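Local atomic coordinates of Exo-arabinanase (Penicillium chrysogenum, PDB entry 3A71), a protein that probably hydrolyses alpha-1,5-linked L-arabinan from the chain end, as an exo-acting arabinanase with a six-bladed beta-propeller fold. Residues A[207-212]-A[219-224]. Sequence-based numbering, arbitrary orientation.
Sequences MPVVTK and FYVYEY
Val209 and Val221, and then Thr211 and Phe219, form two hydrogen-bonded pairs of an antiparallel hairpin whose segment axes approach to 4.7 Å, with chain directions 159° apart. Each pair is closed by two backbone bonds, the straightest from Val221 N to Val209 O (2.9 Å, 175° at the hydrogen). Between them, at the non-hydrogen-bonded pair, Val210 CG2 comes obliquely to Tyr220 CD1 at 3.7 Å, and on the same face Pro208 CB meets the phenol end of that ring, 3.9 Å from CZ. Val209, Val221, Thr211 and Phe219 share the other face. Val209 CB lies 3.9 Å from Val221 CG1; the Val221 chi1 of 71° sets this methyl between its backbone N and carbonyl carbon, over Val209 O. Thr211 CG2 meets Phe219 CB at 4.0 Å and comes to its ring obliquely. Met207 SD lies over the face of the Glu223 carboxylate, 3.6 Å from CD; OE1 accepts a hydrogen bond from Ser267 N. The hairpin supplies the innermost two strands of one propeller blade: strand 269-273 of the next covers the Val209 face, Val210 meets strand 149-157 and Pro208 and Tyr220 meet Met178 of the preceding blade, and strand 237-242 continues the sheet outward.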
ATOM      1  N   MET A 207      -4.539   7.608  -0.370  1.00  5.09           N
ATOM      2  CA  MET A 207      -3.903   6.387   0.059  1.00  5.10           C
ATOM      3  C   MET A 207      -4.842   5.187  -0.088  1.00  4.67           C
ATOM      4  O   MET A 207      -5.182   4.515   0.890  1.00  5.43           O
ATOM      5  CB  MET A 207      -3.395   6.512   1.503  1.00  5.75           C
ATOM      6  CG  MET A 207      -2.536   7.738   1.678  1.00  5.78           C
ATOM      7  SD  MET A 207      -1.496   7.790   3.099  1.00  6.72           S
ATOM      8  CE  MET A 207      -0.179   6.604   2.611  1.00  6.73           C
ATOM      9  N   PRO A 208      -5.242   4.881  -1.331  1.00  5.21           N
ATOM     10  CA  PRO A 208      -6.206   3.790  -1.533  1.00  4.91           C
ATOM     11  C   PRO A 208      -5.576   2.419  -1.389  1.00  4.91           C
ATOM     12  O   PRO A 208      -4.515   2.123  -1.989  1.00  4.91           O
ATOM     13  CB  PRO A 208      -6.637   4.023  -2.982  1.00  5.71           C
ATOM     14  CG  PRO A 208      -5.459   4.653  -3.660  1.00  5.41           C
ATOM     15  CD  PRO A 208      -4.854   5.523  -2.584  1.00  5.17           C
ATOM     16  N   VAL A 209      -6.268   1.543  -0.638  1.00  4.31           N
ATOM     17  CA  VAL A 209      -5.881   0.162  -0.488  1.00  4.32           C
ATOM     18  C   VAL A 209      -7.151  -0.676  -0.634  1.00  4.19           C
ATOM     19  O   VAL A 209      -8.185  -0.330  -0.090  1.00  5.17           O
ATOM     20  CB  VAL A 209      -5.140  -0.104   0.827  1.00  4.67           C
ATOM     21  CG1 VAL A 209      -4.892  -1.578   1.077  1.00  5.13           C
ATOM     22  CG2 VAL A 209      -3.823   0.669   0.877  1.00  5.58           C
ATOM     23  N   VAL A 210      -7.071  -1.800  -1.366  1.00  4.21           N
ATOM     24  CA  VAL A 210      -8.252  -2.578  -1.672  1.00  4.71           C
ATOM     25  C   VAL A 210      -8.030  -4.003  -1.232  1.00  4.82           C
ATOM     26  O   VAL A 210      -6.936  -4.557  -1.404  1.00  5.34           O
ATOM     27  CB  VAL A 210      -8.570  -2.524  -3.162  1.00  5.79           C
ATOM     28  CG1 VAL A 210      -9.856  -3.339  -3.437  1.00  8.77           C
ATOM     29  CG2 VAL A 210      -8.742  -1.061  -3.605  1.00  7.49           C
ATOM     30  N   THR A 211      -9.054  -4.668  -0.721  1.00  5.27           N
ATOM     31  CA  THR A 211      -9.068  -6.107  -0.530  1.00  5.03           C
ATOM     32  C   THR A 211     -10.413  -6.667  -0.970  1.00  5.12           C
ATOM     33  O   THR A 211     -11.462  -6.102  -0.706  1.00  6.51           O
ATOM     34  CB  THR A 211      -8.715  -6.484   0.918  1.00  6.00           C
ATOM     35  OG1 THR A 211      -8.460  -7.909   0.987  1.00  8.03           O
ATOM     36  CG2 THR A 211      -9.768  -6.127   1.933  1.00  7.01           C
ATOM     37  N   LYS A 212     -10.394  -7.790  -1.675  1.00  6.46           N
ATOM     38  CA  LYS A 212     -11.574  -8.465  -2.125  1.00  6.16           C
ATOM     39  C   LYS A 212     -12.173  -9.340  -1.030  1.00  5.90           C
ATOM     40  O   LYS A 212     -11.482 -10.104  -0.359  1.00  9.69           O
ATOM     41  CB  LYS A 212     -11.256  -9.339  -3.346  1.00  7.70           C
ATOM     42  CG  LYS A 212     -12.518  -9.797  -4.086  1.00  8.21           C
ATOM     43  CD  LYS A 212     -12.162 -10.573  -5.344  1.00  8.70           C
ATOM     44  CE  LYS A 212     -13.434 -10.912  -6.122  1.00 10.90           C
ATOM     45  NZ  LYS A 212     -13.111 -11.696  -7.347  1.00 13.41           N
ATOM     46  N   PHE A 219     -13.511  -4.120  -0.822  1.00  5.02           N
ATOM     47  CA  PHE A 219     -13.365  -3.192   0.292  1.00  4.75           C
ATOM     48  C   PHE A 219     -12.253  -2.211  -0.053  1.00  4.34           C
ATOM     49  O   PHE A 219     -11.095  -2.621  -0.114  1.00  5.20           O
ATOM     50  CB  PHE A 219     -13.090  -3.985   1.554  1.00  5.32           C
ATOM     51  CG  PHE A 219     -12.912  -3.203   2.821  1.00  4.74           C
ATOM     52  CD1 PHE A 219     -13.991  -2.897   3.623  1.00  5.65           C
ATOM     53  CD2 PHE A 219     -11.663  -2.752   3.245  1.00  4.99           C
ATOM     54  CE1 PHE A 219     -13.876  -2.185   4.779  1.00  5.99           C
ATOM     55  CE2 PHE A 219     -11.526  -2.053   4.421  1.00  5.36           C
ATOM     56  CZ  PHE A 219     -12.643  -1.754   5.203  1.00  5.41           C
ATOM     57  N   TYR A 220     -12.628  -0.991  -0.316  1.00  4.51           N
ATOM     58  CA  TYR A 220     -11.731   0.097  -0.765  1.00  4.53           C
ATOM     59  C   TYR A 220     -11.555   1.028   0.424  1.00  4.15           C
ATOM     60  O   TYR A 220     -12.557   1.701   0.753  1.00  4.69           O
ATOM     61  CB  TYR A 220     -12.358   0.742  -1.969  1.00  4.95           C
ATOM     62  CG  TYR A 220     -11.644   1.949  -2.585  1.00  4.66           C
ATOM     63  CD1 TYR A 220     -10.955   1.856  -3.783  1.00  4.93           C
ATOM     64  CD2 TYR A 220     -11.721   3.194  -1.997  1.00  5.03           C
ATOM     65  CE1 TYR A 220     -10.324   2.976  -4.347  1.00  4.99           C
ATOM     66  CE2 TYR A 220     -11.117   4.297  -2.531  1.00  5.18           C
ATOM     67  CZ  TYR A 220     -10.419   4.191  -3.712  1.00  4.93           C
ATOM     68  OH  TYR A 220      -9.875   5.337  -4.188  1.00  5.80           O
ATOM     69  N   VAL A 221     -10.403   1.087   1.022  1.00  4.29           N
ATOM     70  CA  VAL A 221     -10.155   1.899   2.205  1.00  4.61           C
ATOM     71  C   VAL A 221      -9.211   3.029   1.868  1.00  4.16           C
ATOM     72  O   VAL A 221      -8.347   2.933   0.996  1.00  4.68           O
ATOM     73  CB  VAL A 221      -9.671   1.038   3.382  1.00  4.86           C
ATOM     74  CG1 VAL A 221      -8.236   0.536   3.155  1.00  5.31           C
ATOM     75  CG2 VAL A 221      -9.831   1.725   4.720  1.00  5.66           C
ATOM     76  N   TYR A 222      -9.381   4.164   2.585  1.00  4.49           N
ATOM     77  CA  TYR A 222      -8.592   5.349   2.321  1.00  4.16           C
ATOM     78  C   TYR A 222      -8.593   6.220   3.581  1.00  4.44           C
ATOM     79  O   TYR A 222      -9.400   6.058   4.488  1.00  4.87           O
ATOM     80  CB  TYR A 222      -9.159   6.136   1.177  1.00  4.62           C
ATOM     81  CG  TYR A 222     -10.599   6.569   1.152  1.00  4.31           C
ATOM     82  CD1 TYR A 222     -10.970   7.880   1.401  1.00  5.11           C
ATOM     83  CD2 TYR A 222     -11.619   5.675   0.856  1.00  4.97           C
ATOM     84  CE1 TYR A 222     -12.300   8.301   1.370  1.00  5.17           C
ATOM     85  CE2 TYR A 222     -12.921   6.081   0.775  1.00  5.33           C
ATOM     86  CZ  TYR A 222     -13.273   7.392   1.039  1.00  5.07           C
ATOM     87  OH  TYR A 222     -14.599   7.746   0.914  1.00  5.99           O
ATOM     88  N   GLU A 223      -7.641   7.162   3.618  1.00  4.48           N
ATOM     89  CA  GLU A 223      -7.718   8.248   4.576  1.00  4.51           C
ATOM     90  C   GLU A 223      -8.516   9.377   3.965  1.00  4.71           C
ATOM     91  O   GLU A 223      -8.329   9.707   2.774  1.00  5.67           O
ATOM     92  CB  GLU A 223      -6.336   8.736   5.036  1.00  4.95           C
ATOM     93  CG  GLU A 223      -5.484   9.386   3.959  1.00  5.18           C
ATOM     94  CD  GLU A 223      -4.137   9.859   4.391  1.00  4.85           C
ATOM     95  OE1 GLU A 223      -3.608   9.416   5.459  1.00  5.91           O
ATOM     96  OE2 GLU A 223      -3.538  10.672   3.626  1.00  5.98           O
ATOM     97  N   TYR A 224      -9.415   9.970   4.747  1.00  5.55           N
ATOM     98  CA  TYR A 224     -10.192  11.097   4.232  1.00  5.23           C
ATOM     99  C   TYR A 224      -9.736  12.348   4.972  1.00  5.26           C
ATOM    100  O   TYR A 224     -10.269  12.677   6.009  1.00  5.97           O
ATOM    101  CB  TYR A 224     -11.705  10.764   4.391  1.00  5.57           C
ATOM    102  CG  TYR A 224     -12.630  11.829   3.868  1.00  5.58           C
ATOM    103  CD1 TYR A 224     -12.288  13.025   3.259  1.00  6.21           C
ATOM    104  CD2 TYR A 224     -13.990  11.660   4.002  1.00  6.70           C
ATOM    105  CE1 TYR A 224     -13.118  13.969   2.818  1.00  6.72           C
ATOM    106  CE2 TYR A 224     -14.905  12.625   3.584  1.00  7.47           C
ATOM    107  CZ  TYR A 224     -14.452  13.777   2.968  1.00  7.52           C
ATOM    108  OH  TYR A 224     -15.362  14.731   2.603  1.00  9.11           O
TER